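Local coordinates for hexameric cytochrome (Silicibacter pomeroyi, PDB 2OYY), which binds heme b through an axial tyrosine ligand within an all-helical hexamer, its physiological role being unknown, at residues A[10-13]-A[14-18]; A[33-36]-A[37-40]; A[41-44]-A[45-48]; A[47-50]-A[51-54]. All coordinates share one frame; numbering follows the deposited sequence.

Overall arrangement
All four contacts are local turns of a three-helix chain. Contact 1 caps helix 14-32 on the other side of the chain's centre from contacts 2, 3 and 4, with its own centre about 28 Å from those of contacts 2 and 3. Contact 2 starts helix 36-46 and contact 3 continues along it, centres about 12 Å apart; both border one heme, and contact 3 supplies the iron ligand, Tyr-46. Contact 4 lies about 9 Å from contact 3 between centres, shares Glu-47 and Lys-48 with it, and packs Ala-52 CB 3.8 Å from Tyr-46 CB. Leu-53 and Ile-54 of contact 4 approach a second heme.

Contact 1 of 4, residues A[10-13]-A[14-18]; sequences VTAT and PQEGF
Thr-13 and Glu-16 join the loop at residues 10-13 to the first turn of helix 14-32. Thr-13 is the N-cap: its OG1 lies between the backbone N and the carbonyl carbon (chi1 71°), which turns the hydroxyl back over the helix end, where it accepts from Glu-16 N at 3.2 Å in a fairly straight bond of 159°. Pro-14 follows as the first helical residue and has no N-H to be capped.

The tight part of the contact is on the inner side, where Thr-11 and Gly-17 are both buried and Thr-11 CB stands 4.0 Å from Gly-17 CA. Ile-67 of helix 50-70 and Asn-71 touch Thr-11 there, and Trp-74 covers Pro-14. Gln-15 leads away from the loop and links to the second subunit, its OE1 accepting from Leu-6 N of that chain.

The outer side is looser. Glu-16 runs extended along the exposed edge of the loop until its OE2 takes a bond from Ala-12 N, 3.2 Å long and bent to 141°, the donor coming from above the carboxylate plane. In a true capping box this return bond would come from the N-cap residue's own N-H; here it is displaced by one residue. A carboxylate placed beside a helix N-terminus, and bonded to the preceding loop, would probably be favoured by the helix dipole as well as by that N-H.

Contact 2 of 4, residues A[33-36]-A[37-40]; sequences QPDA and QVRD. With HEM (protoporphyrin IX containing Fe), chain J.
NH1 of Arg-39 is gripped by two backbone carbonyls, donating to Gln-33 O at 3.0 Å and, in a weak and more bent bond, to Pro-34 O at 2.7 Å. The turn it secures is the N-terminal cap of helix 36-46, with Asp-35 as N-cap. Asp-35 OD2 closes an Asx turn by accepting from Gln-37 N at 2.8 Å, met on its anti side, and also receives a long, weak bond from Val-38 N. The backbone O of Asp-35 takes Arg-39 N, so one residue serves the turn with both side chain and main chain.

Gln-33 folds back on itself: a bend at chi2 (49°) brings OE1 to the N-H of Asp-35, which meets a lone pair in the carbonyl plane. The amide's NE2 bonds Glu-47 O of the third subunit, tying the cap into the assembly. The Val-38 side chain crosses that of Gln-33 at about a right angle, its CG2 3.2 Å from Gln-33 CD, while the CG1 branch faces the Asp-35 carboxylate.

The Arg-39 chain bends at chi3 and lays one guanidinium face over Ala-36 CA, with the carbonyl oxygens at its edge. Its aliphatic root borders a heme vinyl group, Arg-39 CB being 3.8 Å from CBC. The next residue, Asp-40, meets the same heme, its OD1 lying 3.3 Å from the ring methyl CMD.

Contact 3 of 4, residues A[41-44]-A[45-48]; sequences TLRA and VYEK. With HEM (protoporphyrin IX containing Fe), chain J.
Leu-42 O and Arg-43 O receive Tyr-46 N and Glu-47 N in regular i to i+4 helical bonds that bring the side chains of Arg-43, Tyr-46 and Glu-47 together in the last part of helix 36-46. Tyr-46 is the axial ligand of the heme, its OH 2.0 Å from the iron. Its CG sits between the backbone N and the carbonyl carbon (chi1 90°), swinging the ring back along the helix so that CD1 passes 3.3 Å from Leu-42 O, which lies at the ring edge, and the phenolic oxygen reaches the porphyrin.

Arg-43 crosses the ring obliquely, guanidinium and ring planes 65° apart, and its NH1 donates to Tyr-46 OH at 2.8 Å, the oxygen tilted slightly out of the guanidinium plane. That oxygen is thus held by both metal and arginine. The guanidinium is itself sandwiched: the porphyrin meso carbon CHA lies over the centre of one face, and Glu-47 CB covers the opposite face toward the rim. Glu-47 OE1 adds a long, weak salt bridge to Arg-43 NE at 3.5 Å, of charges only, with no N-H directed at the oxygen. NH2 donates to Thr-32 O of the second subunit, which helps fix the rotation of the group. Leu-42 also borders the heme, its CB 3.8 Å from the vinyl carbon CAC.

In the assembly, Leu-42 packs on Lys-48 and Tyr-46 on Ala-50 of the third subunit, and helix 36-46 gives way through a short link to helix 50-70 of its own chain.

Contact 4 of 4, residues A[47-50]-A[51-54]; sequences EKDA and NALI. With HEM (protoporphyrin IX containing Fe), chain M.
With CG anti to the backbone N (chi1 -179°) and a chi2 of -48°, Asp-49 turns its carboxylate across the open end of the next helix, where OD1 accepts from Ala-52 N. This bond is 2.9 Å long and fairly straight at 155°, but the donor approaches from above the carboxylate plane. Asn-51 N comes equally near the same oxygen at too poor an angle to bond. On the same side of the carboxylate as the bonded donor, Ala-52 CB rests 3.6 Å from Asp-49 CB, so carbon packing accompanies the polar bond. The same methyl touches the side chain of Tyr-46, the iron ligand, which ties the cap to the heme site.

Asp-49 is the N-cap of helix 50-70, and the main chain takes over directly behind it. Asp-49 O accepts from Leu-53 N and Ala-50 O from Ile-54 N, the latter at 2.9 Å. Ala-50 O also has a weak bond from Leu-53 N. The link from helix 36-46 therefore passes into regular helix within a few residues.

Leu-53 CD1 and Ile-54 CG1 border a heme other than the one ligated by Tyr-46 of this chain. Leu-53 CD1 lies 3.6 Å from Glu-47 O, and it also touches the vinyl group of that heme. Ile-54 CG1 rests on Ala-50 O at 3.4 Å and reaches the ring methyl CMC beyond. The second subunit packs here: its Leu-42 meets Ala-50 and its Thr-32 meets Leu-53. Asn-51 touches Ala-52 of that subunit, while Ala-52 in turn touches Asn-51 of the third subunit.

Contact 1 of 4, residues A[10-13]-A[14-18]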
loop_
_atom_site.group_PDB
_atom_site.type_symbol
_atom_site.label_atom_id
_atom_site.label_comp_id
_atom_site.label_asym_id
_atom_site.label_seq_id
_atom_site.Cartn_x
_atom_site.Cartn_y
_atom_site.Cartn_z
ATOM N N VAL A 10 2.472 20.257 10.280
ATOM C CA VAL A 10 3.748 20.954 10.197
ATOM C C VAL A 10 4.609 20.524 11.396
ATOM O O VAL A 10 4.162 20.534 12.546
ATOM C CB VAL A 10 3.569 22.471 10.098
ATOM C CG1 VAL A 10 4.909 23.162 9.958
ATOM C CG2 VAL A 10 2.660 22.812 8.914
ATOM N N THR A 11 5.834 20.105 11.086
ATOM C CA THR A 11 6.766 19.539 12.041
ATOM C C THR A 11 8.134 20.222 11.864
ATOM O O THR A 11 8.604 20.378 10.736
ATOM C CB THR A 11 6.856 18.008 11.812
ATOM O OG1 THR A 11 5.994 17.313 12.733
ATOM C CG2 THR A 11 8.253 17.527 11.984
ATOM N N ALA A 12 8.756 20.632 12.974
ATOM C CA ALA A 12 10.026 21.382 12.933
ATOM C C ALA A 12 11.179 20.609 12.285
ATOM O O ALA A 12 11.924 21.167 11.468
ATOM C CB ALA A 12 10.428 21.852 14.334
ATOM N N THR A 13 11.327 19.334 12.654
ATOM C CA THR A 13 12.362 18.496 12.058
ATOM C C THR A 13 11.793 17.228 11.429
ATOM O O THR A 13 10.775 16.717 11.886
ATOM C CB THR A 13 13.453 18.110 13.085
ATOM O OG1 THR A 13 12.926 17.175 14.035
ATOM C CG2 THR A 13 14.009 19.367 13.811
ATOM N N PRO A 14 12.449 16.699 10.379
ATOM C CA PRO A 14 12.027 15.397 9.861
ATOM C C PRO A 14 11.792 14.369 10.958
ATOM O O PRO A 14 10.848 13.606 10.889
ATOM C CB PRO A 14 13.199 14.978 8.983
ATOM C CG PRO A 14 13.761 16.266 8.490
ATOM C CD PRO A 14 13.585 17.255 9.617
ATOM N N GLN A 15 12.648 14.366 11.964
ATOM C CA GLN A 15 12.508 13.487 13.113
ATOM C C GLN A 15 11.147 13.627 13.788
ATOM O O GLN A 15 10.464 12.624 14.070
ATOM C CB GLN A 15 13.601 13.806 14.120
ATOM C CG GLN A 15 13.838 12.739 15.139
ATOM C CD GLN A 15 15.176 12.907 15.796
ATOM O OE1 GLN A 15 16.182 13.044 15.114
ATOM N NE2 GLN A 15 15.203 12.903 17.129
ATOM N N GLU A 16 10.754 14.872 14.046
ATOM C CA GLU A 16 9.467 15.141 14.674
ATOM C C GLU A 16 8.311 14.656 13.786
ATOM O O GLU A 16 7.227 14.366 14.277
ATOM C CB GLU A 16 9.321 16.633 14.976
ATOM C CG GLU A 16 10.108 17.188 16.167
ATOM C CD GLU A 16 9.741 18.655 16.468
ATOM O OE1 GLU A 16 10.438 19.308 17.294
ATOM O OE2 GLU A 16 8.750 19.165 15.871
ATOM N N GLY A 17 8.554 14.566 12.482
ATOM C CA GLY A 17 7.554 14.091 11.534
ATOM C C GLY A 17 7.314 12.596 11.667
ATOM O O GLY A 17 6.175 12.136 11.642
ATOM N N PHE A 18 8.394 11.838 11.826
ATOM C CA PHE A 18 8.302 10.401 12.038
ATOM C C PHE A 18 7.564 10.050 13.338
ATOM O O PHE A 18 6.771 9.093 13.374
ATOM C CB PHE A 18 9.702 9.768 12.022
ATOM C CG PHE A 18 9.682 8.301 11.827
ATOM C CD1 PHE A 18 9.709 7.770 10.559
ATOM C CD2 PHE A 18 9.585 7.448 12.911
ATOM C CE1 PHE A 18 9.646 6.391 10.364
ATOM C CE2 PHE A 18 9.512 6.075 12.735
ATOM C CZ PHE A 18 9.544 5.541 11.457
#

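Contact 2 of 4, residues A[33-36]-A[37-40]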
loop_
_atom_site.group_PDB
_atom_site.type_symbol
_atom_site.label_atom_id
_atom_site.label_comp_id
_atom_site.label_asym_id
_atom_site.label_seq_id
_atom_site.Cartn_x
_atom_site.Cartn_y
_atom_site.Cartn_z
ATOM N N GLN A 33 -10.761 1.332 18.719
ATOM C CA GLN A 33 -10.797 0.492 19.909
ATOM C C GLN A 33 -10.450 1.302 21.152
ATOM O O GLN A 33 -9.337 1.197 21.669
ATOM C CB GLN A 33 -9.849 -0.706 19.750
ATOM C CG GLN A 33 -9.833 -1.681 20.926
ATOM C CD GLN A 33 -11.226 -2.095 21.371
ATOM O OE1 GLN A 33 -11.890 -1.360 22.108
ATOM N NE2 GLN A 33 -11.670 -3.278 20.945
ATOM N N PRO A 34 -11.394 2.130 21.632
ATOM C CA PRO A 34 -11.095 3.018 22.743
ATOM C C PRO A 34 -10.942 2.317 24.094
ATOM O O PRO A 34 -10.402 2.910 25.032
ATOM C CB PRO A 34 -12.293 3.976 22.745
ATOM C CG PRO A 34 -13.398 3.182 22.197
ATOM C CD PRO A 34 -12.773 2.319 21.142
ATOM N N ASP A 35 -11.411 1.075 24.191
ATOM C CA ASP A 35 -11.256 0.300 25.411
ATOM C C ASP A 35 -9.768 0.035 25.643
ATOM O O ASP A 35 -9.192 -0.873 25.040
ATOM C CB ASP A 35 -12.050 -1.011 25.319
ATOM C CG ASP A 35 -11.978 -1.846 26.603
ATOM O OD1 ASP A 35 -12.839 -2.736 26.784
ATOM O OD2 ASP A 35 -11.064 -1.630 27.425
ATOM N N ALA A 36 -9.153 0.833 26.515
ATOM C CA ALA A 36 -7.715 0.721 26.809
ATOM C C ALA A 36 -7.333 -0.607 27.439
ATOM O O ALA A 36 -6.165 -0.987 27.451
ATOM C CB ALA A 36 -7.261 1.876 27.704
ATOM N N GLN A 37 -8.322 -1.301 27.985
ATOM C CA GLN A 37 -8.070 -2.588 28.604
ATOM C C GLN A 37 -7.766 -3.621 27.519
ATOM O O GLN A 37 -6.829 -4.420 27.651
ATOM C CB GLN A 37 -9.251 -3.015 29.474
ATOM C CG GLN A 37 -8.974 -4.262 30.297
ATOM C CD GLN A 37 -10.249 -4.927 30.785
ATOM O OE1 GLN A 37 -10.481 -6.116 30.524
ATOM N NE2 GLN A 37 -11.092 -4.159 31.481
ATOM N N VAL A 38 -8.528 -3.598 26.433
ATOM C CA VAL A 38 -8.261 -4.554 25.376
ATOM C C VAL A 38 -7.058 -4.125 24.540
ATOM O O VAL A 38 -6.394 -4.972 23.942
ATOM C CB VAL A 38 -9.484 -4.849 24.459
ATOM C CG1 VAL A 38 -10.811 -4.574 25.188
ATOM C CG2 VAL A 38 -9.392 -4.073 23.167
ATOM N N ARG A 39 -6.766 -2.825 24.507
ATOM C CA ARG A 39 -5.591 -2.332 23.790
ATOM C C ARG A 39 -4.310 -2.829 24.433
ATOM O O ARG A 39 -3.317 -3.036 23.748
ATOM C CB ARG A 39 -5.585 -0.807 23.684
ATOM C CG ARG A 39 -6.632 -0.269 22.733
ATOM C CD ARG A 39 -6.267 1.107 22.142
ATOM N NE ARG A 39 -5.865 2.053 23.175
ATOM C CZ ARG A 39 -6.676 2.585 24.085
ATOM N NH1 ARG A 39 -7.967 2.281 24.113
ATOM N NH2 ARG A 39 -6.195 3.429 24.978
ATOM N N ASP A 40 -4.340 -3.029 25.745
ATOM C CA ASP A 40 -3.211 -3.608 26.480
ATOM C C ASP A 40 -3.047 -5.095 26.202
ATOM O O ASP A 40 -1.932 -5.583 26.030
ATOM C CB ASP A 40 -3.389 -3.412 27.984
ATOM C CG ASP A 40 -2.961 -2.041 28.442
ATOM O OD1 ASP A 40 -1.887 -1.572 27.990
ATOM O OD2 ASP A 40 -3.703 -1.435 29.253
HETATM C CHA HEM J . 2.936 1.147 22.530
HETATM C CHB HEM J . 3.388 2.181 17.871
HETATM C CHC HEM J . -0.608 -0.349 16.915
HETATM C CHD HEM J . -1.372 -0.964 21.657
HETATM C C1A HEM J . 3.429 1.638 21.356
HETATM C C2A HEM J . 4.644 2.419 21.208
HETATM C C3A HEM J . 4.774 2.708 19.908
HETATM C C4A HEM J . 3.640 2.118 19.213
HETATM C CMA HEM J . 5.908 3.516 19.236
HETATM C CAA HEM J . 5.595 2.813 22.366
HETATM C CBA HEM J . 6.452 1.606 22.780
HETATM C CGA HEM J . 7.378 1.963 23.925
HETATM O O1A HEM J . 7.994 3.059 23.917
HETATM O O2A HEM J . 7.504 1.149 24.866
HETATM C C1B HEM J . 2.333 1.597 17.210
HETATM C C2B HEM J . 2.075 1.729 15.798
HETATM C C3B HEM J . 0.967 1.025 15.521
HETATM C C4B HEM J . 0.499 0.441 16.760
HETATM C CMB HEM J . 2.951 2.549 14.819
HETATM C CAB HEM J . 0.297 0.856 14.137
HETATM C CBB HEM J . -0.906 1.389 13.897
HETATM C C1C HEM J . -1.145 -0.750 18.118
HETATM C C2C HEM J . -2.321 -1.568 18.272
HETATM C C3C HEM J . -2.543 -1.740 19.581
HETATM C C4C HEM J . -1.506 -1.029 20.296
HETATM C CMC HEM J . -3.140 -2.122 17.088
HETATM C CAC HEM J . -3.661 -2.560 20.248
HETATM C CBC HEM J . -4.927 -2.192 20.168
HETATM C C1D HEM J . -0.286 -0.445 22.325
HETATM C C2D HEM J . -0.158 -0.398 23.763
HETATM C C3D HEM J . 1.167 0.261 24.017
HETATM C C4D HEM J . 1.725 0.542 22.722
HETATM C CMD HEM J . -1.134 -0.886 24.844
HETATM C CAD HEM J . 1.785 0.532 25.402
HETATM C CBD HEM J . 2.625 -0.716 25.670
HETATM C CGD HEM J . 3.323 -0.664 26.995
HETATM O O1D HEM J . 2.589 -0.733 28.020
HETATM O O2D HEM J . 4.588 -0.571 27.006
HETATM N NA HEM J . 2.846 1.468 20.119
HETATM N NB HEM J . 1.352 0.803 17.769
HETATM N NC HEM J . -0.663 -0.436 19.379
HETATM N ND HEM J . 0.848 0.117 21.740
HETATM FE FE HEM J . 1.235 0.343 19.697
#

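Contact 3 of 4, residues A[41-44]-A[45-48]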
loop_
_atom_site.group_PDB
_atom_site.type_symbol
_atom_site.label_atom_id
_atom_site.label_comp_id
_atom_site.label_asym_id
_atom_site.label_seq_id
_atom_site.Cartn_x
_atom_site.Cartn_y
_atom_site.Cartn_z
ATOM N N THR A 41 -4.164 -5.814 26.172
ATOM C CA THR A 41 -4.120 -7.244 25.923
ATOM C C THR A 41 -3.596 -7.554 24.520
ATOM O O THR A 41 -2.936 -8.567 24.322
ATOM C CB THR A 41 -5.501 -7.923 26.170
ATOM O OG1 THR A 41 -5.875 -7.762 27.545
ATOM C CG2 THR A 41 -5.438 -9.427 25.853
ATOM N N LEU A 42 -3.882 -6.684 23.556
ATOM C CA LEU A 42 -3.477 -6.937 22.181
ATOM C C LEU A 42 -2.033 -6.549 22.002
ATOM O O LEU A 42 -1.331 -7.114 21.167
ATOM C CB LEU A 42 -4.338 -6.158 21.196
ATOM C CG LEU A 42 -5.860 -6.343 21.211
ATOM C CD1 LEU A 42 -6.402 -5.714 19.991
ATOM C CD2 LEU A 42 -6.248 -7.827 21.258
ATOM N N ARG A 43 -1.597 -5.573 22.794
ATOM C CA ARG A 43 -0.211 -5.141 22.786
ATOM C C ARG A 43 0.687 -6.308 23.140
ATOM O O ARG A 43 1.661 -6.585 22.434
ATOM C CB ARG A 43 0.002 -3.959 23.743
ATOM C CG ARG A 43 1.449 -3.650 24.084
ATOM C CD ARG A 43 2.250 -3.234 22.857
ATOM N NE ARG A 43 3.606 -2.828 23.228
ATOM C CZ ARG A 43 4.491 -2.292 22.402
ATOM N NH1 ARG A 43 4.207 -2.078 21.135
ATOM N NH2 ARG A 43 5.679 -1.967 22.855
ATOM N N ALA A 44 0.348 -6.997 24.230
ATOM C CA ALA A 44 1.116 -8.166 24.665
ATOM C C ALA A 44 1.280 -9.167 23.512
ATOM O O ALA A 44 2.286 -9.859 23.414
ATOM C CB ALA A 44 0.456 -8.815 25.887
ATOM N N VAL A 45 0.297 -9.195 22.621
ATOM C CA VAL A 45 0.282 -10.089 21.460
ATOM C C VAL A 45 1.134 -9.622 20.250
ATOM O O VAL A 45 1.996 -10.371 19.782
ATOM C CB VAL A 45 -1.173 -10.378 21.011
ATOM C CG1 VAL A 45 -1.195 -11.114 19.683
ATOM C CG2 VAL A 45 -1.943 -11.176 22.104
ATOM N N TYR A 46 0.897 -8.414 19.739
ATOM C CA TYR A 46 1.598 -7.934 18.534
ATOM C C TYR A 46 3.026 -7.417 18.783
ATOM O O TYR A 46 3.824 -7.310 17.830
ATOM C CB TYR A 46 0.779 -6.852 17.808
ATOM C CG TYR A 46 1.075 -5.448 18.279
ATOM C CD1 TYR A 46 0.386 -4.903 19.362
ATOM C CD2 TYR A 46 2.053 -4.655 17.652
ATOM C CE1 TYR A 46 0.651 -3.601 19.809
ATOM C CE2 TYR A 46 2.333 -3.355 18.104
ATOM C CZ TYR A 46 1.627 -2.839 19.180
ATOM O OH TYR A 46 1.874 -1.574 19.652
ATOM N N GLU A 47 3.354 -7.058 20.029
ATOM C CA GLU A 47 4.674 -6.482 20.327
ATOM C C GLU A 47 5.774 -7.511 20.094
ATOM O O GLU A 47 6.955 -7.158 20.008
ATOM C CB GLU A 47 4.738 -5.940 21.757
ATOM C CG GLU A 47 5.406 -6.862 22.778
ATOM C CD GLU A 47 5.046 -6.511 24.206
ATOM O OE1 GLU A 47 5.431 -5.424 24.682
ATOM O OE2 GLU A 47 4.367 -7.337 24.849
ATOM N N LYS A 48 5.363 -8.773 19.978
ATOM C CA LYS A 48 6.273 -9.897 19.828
ATOM C C LYS A 48 5.966 -10.714 18.564
ATOM O O LYS A 48 6.416 -11.856 18.442
ATOM C CB LYS A 48 6.223 -10.790 21.083
ATOM C CG LYS A 48 4.953 -11.623 21.230
ATOM C CD LYS A 48 4.851 -12.321 22.593
ATOM C CE LYS A 48 4.753 -11.292 23.731
ATOM N NZ LYS A 48 4.492 -11.874 25.094
HETATM C CHA HEM J . 2.936 1.147 22.530
HETATM C CHB HEM J . 3.388 2.181 17.871
HETATM C CHC HEM J . -0.608 -0.349 16.915
HETATM C CHD HEM J . -1.372 -0.964 21.657
HETATM C C1A HEM J . 3.429 1.638 21.356
HETATM C C2A HEM J . 4.644 2.419 21.208
HETATM C C3A HEM J . 4.774 2.708 19.908
HETATM C C4A HEM J . 3.640 2.118 19.213
HETATM C CMA HEM J . 5.908 3.516 19.236
HETATM C CAA HEM J . 5.595 2.813 22.366
HETATM C CBA HEM J . 6.452 1.606 22.780
HETATM C CGA HEM J . 7.378 1.963 23.925
HETATM O O1A HEM J . 7.994 3.059 23.917
HETATM O O2A HEM J . 7.504 1.149 24.866
HETATM C C1B HEM J . 2.333 1.597 17.210
HETATM C C2B HEM J . 2.075 1.729 15.798
HETATM C C3B HEM J . 0.967 1.025 15.521
HETATM C C4B HEM J . 0.499 0.441 16.760
HETATM C CMB HEM J . 2.951 2.549 14.819
HETATM C CAB HEM J . 0.297 0.856 14.137
HETATM C CBB HEM J . -0.906 1.389 13.897
HETATM C C1C HEM J . -1.145 -0.750 18.118
HETATM C C2C HEM J . -2.321 -1.568 18.272
HETATM C C3C HEM J . -2.543 -1.740 19.581
HETATM C C4C HEM J . -1.506 -1.029 20.296
HETATM C CMC HEM J . -3.140 -2.122 17.088
HETATM C CAC HEM J . -3.661 -2.560 20.248
HETATM C CBC HEM J . -4.927 -2.192 20.168
HETATM C C1D HEM J . -0.286 -0.445 22.325
HETATM C C2D HEM J . -0.158 -0.398 23.763
HETATM C C3D HEM J . 1.167 0.261 24.017
HETATM C C4D HEM J . 1.725 0.542 22.722
HETATM C CMD HEM J . -1.134 -0.886 24.844
HETATM C CAD HEM J . 1.785 0.532 25.402
HETATM C CBD HEM J . 2.625 -0.716 25.670
HETATM C CGD HEM J . 3.323 -0.664 26.995
HETATM O O1D HEM J . 2.589 -0.733 28.020
HETATM O O2D HEM J . 4.588 -0.571 27.006
HETATM N NA HEM J . 2.846 1.468 20.119
HETATM N NB HEM J . 1.352 0.803 17.769
HETATM N NC HEM J . -0.663 -0.436 19.379
HETATM N ND HEM J . 0.848 0.117 21.740
HETATM FE FE HEM J . 1.235 0.343 19.697
#

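Contact 4 of 4, residues A[47-50]-A[51-54]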
loop_
_atom_site.group_PDB
_atom_site.type_symbol
_atom_site.label_atom_id
_atom_site.label_comp_id
_atom_site.label_asym_id
_atom_site.label_seq_id
_atom_site.Cartn_x
_atom_site.Cartn_y
_atom_site.Cartn_z
ATOM N N GLU A 47 3.354 -7.058 20.029
ATOM C CA GLU A 47 4.674 -6.482 20.327
ATOM C C GLU A 47 5.774 -7.511 20.094
ATOM O O GLU A 47 6.955 -7.158 20.008
ATOM C CB GLU A 47 4.738 -5.940 21.757
ATOM C CG GLU A 47 5.406 -6.862 22.778
ATOM C CD GLU A 47 5.046 -6.511 24.206
ATOM O OE1 GLU A 47 5.431 -5.424 24.682
ATOM O OE2 GLU A 47 4.367 -7.337 24.849
ATOM N N LYS A 48 5.363 -8.773 19.978
ATOM C CA LYS A 48 6.273 -9.897 19.828
ATOM C C LYS A 48 5.966 -10.714 18.564
ATOM O O LYS A 48 6.416 -11.856 18.442
ATOM C CB LYS A 48 6.223 -10.790 21.083
ATOM C CG LYS A 48 4.953 -11.623 21.230
ATOM C CD LYS A 48 4.851 -12.321 22.593
ATOM C CE LYS A 48 4.753 -11.292 23.731
ATOM N NZ LYS A 48 4.492 -11.874 25.094
ATOM N N ASP A 49 5.201 -10.121 17.641
ATOM C CA ASP A 49 4.821 -10.754 16.364
ATOM C C ASP A 49 5.575 -10.031 15.258
ATOM O O ASP A 49 5.321 -8.854 14.976
ATOM C CB ASP A 49 3.286 -10.682 16.140
ATOM C CG ASP A 49 2.819 -11.345 14.822
ATOM O OD1 ASP A 49 3.404 -11.081 13.736
ATOM O OD2 ASP A 49 1.828 -12.118 14.866
ATOM N N ALA A 50 6.512 -10.739 14.647
ATOM C CA ALA A 50 7.272 -10.215 13.520
ATOM C C ALA A 50 6.408 -9.545 12.436
ATOM O O ALA A 50 6.603 -8.369 12.133
ATOM C CB ALA A 50 8.131 -11.317 12.914
ATOM N N ASN A 51 5.460 -10.289 11.864
ATOM C CA ASN A 51 4.623 -9.775 10.772
ATOM C C ASN A 51 3.820 -8.547 11.181
ATOM O O ASN A 51 3.579 -7.669 10.376
ATOM C CB ASN A 51 3.659 -10.852 10.227
ATOM C CG ASN A 51 4.381 -12.029 9.572
ATOM O OD1 ASN A 51 3.795 -13.096 9.386
ATOM N ND2 ASN A 51 5.657 -11.851 9.253
ATOM N N ALA A 52 3.402 -8.505 12.439
ATOM C CA ALA A 52 2.654 -7.379 12.976
ATOM C C ALA A 52 3.537 -6.134 13.005
ATOM O O ALA A 52 3.106 -5.036 12.671
ATOM C CB ALA A 52 2.197 -7.712 14.370
ATOM N N LEU A 53 4.783 -6.351 13.404
ATOM C CA LEU A 53 5.751 -5.298 13.600
ATOM C C LEU A 53 6.218 -4.768 12.265
ATOM O O LEU A 53 6.492 -3.583 12.141
ATOM C CB LEU A 53 6.922 -5.808 14.442
ATOM C CG LEU A 53 6.744 -5.813 15.966
ATOM C CD1 LEU A 53 7.986 -6.323 16.667
ATOM C CD2 LEU A 53 6.394 -4.430 16.494
ATOM N N ILE A 54 6.279 -5.631 11.256
ATOM C CA ILE A 54 6.543 -5.163 9.898
ATOM C C ILE A 54 5.352 -4.342 9.420
ATOM O O ILE A 54 5.516 -3.239 8.908
ATOM C CB ILE A 54 6.833 -6.323 8.926
ATOM C CG1 ILE A 54 8.117 -7.060 9.360
ATOM C CG2 ILE A 54 6.925 -5.802 7.467
ATOM C CD1 ILE A 54 8.486 -8.266 8.544
HETATM C CHA HEM M . 18.855 -6.884 10.740
HETATM C CHB HEM M . 16.117 -4.540 7.566
HETATM C CHC HEM M . 12.165 -5.403 10.252
HETATM C CHD HEM M . 15.078 -7.105 13.758
HETATM C C1A HEM M . 18.473 -6.178 9.629
HETATM C C2A HEM M . 19.353 -5.765 8.553
HETATM C C3A HEM M . 18.588 -5.105 7.656
HETATM C C4A HEM M . 17.222 -5.107 8.154
HETATM C CMA HEM M . 19.065 -4.455 6.328
HETATM C CAA HEM M . 20.888 -6.057 8.493
HETATM C CBA HEM M . 21.125 -7.518 8.079
HETATM C CGA HEM M . 22.585 -7.958 7.979
HETATM O O1A HEM M . 23.507 -7.089 7.846
HETATM O O2A HEM M . 22.830 -9.208 8.028
HETATM C C1B HEM M . 14.811 -4.564 8.021
HETATM C C2B HEM M . 13.694 -3.931 7.354
HETATM C C3B HEM M . 12.583 -4.162 8.084
HETATM C C4B HEM M . 12.980 -4.947 9.242
HETATM C CMB HEM M . 13.835 -3.141 6.034
HETATM C CAB HEM M . 11.137 -3.714 7.755
HETATM C CBB HEM M . 10.612 -2.561 8.174
HETATM C C1C HEM M . 12.607 -5.959 11.427
HETATM C C2C HEM M . 11.790 -6.482 12.508
HETATM C C3C HEM M . 12.605 -6.944 13.467
HETATM C C4C HEM M . 13.966 -6.741 13.027
HETATM C CMC HEM M . 10.251 -6.496 12.542
HETATM C CAC HEM M . 12.220 -7.593 14.811
HETATM C CBC HEM M . 11.705 -6.898 15.824
HETATM C C1D HEM M . 16.371 -7.199 13.306
HETATM C C2D HEM M . 17.527 -7.592 14.094
HETATM C C3D HEM M . 18.684 -7.503 13.130
HETATM C C4D HEM M . 18.124 -7.078 11.875
HETATM C CMD HEM M . 17.616 -7.999 15.590
HETATM C CAD HEM M . 20.165 -7.825 13.412
HETATM C CBD HEM M . 20.258 -9.278 12.966
HETATM C CGD HEM M . 21.632 -9.864 13.085
HETATM O O1D HEM M . 22.138 -9.965 14.248
HETATM O O2D HEM M . 22.180 -10.229 12.005
HETATM N NA HEM M . 17.186 -5.764 9.349
HETATM N NB HEM M . 14.340 -5.169 9.164
HETATM N NC HEM M . 13.935 -6.141 11.770
HETATM N ND HEM M . 16.762 -6.901 12.008
HETATM FE FE HEM M . 15.483 -6.109 10.389
#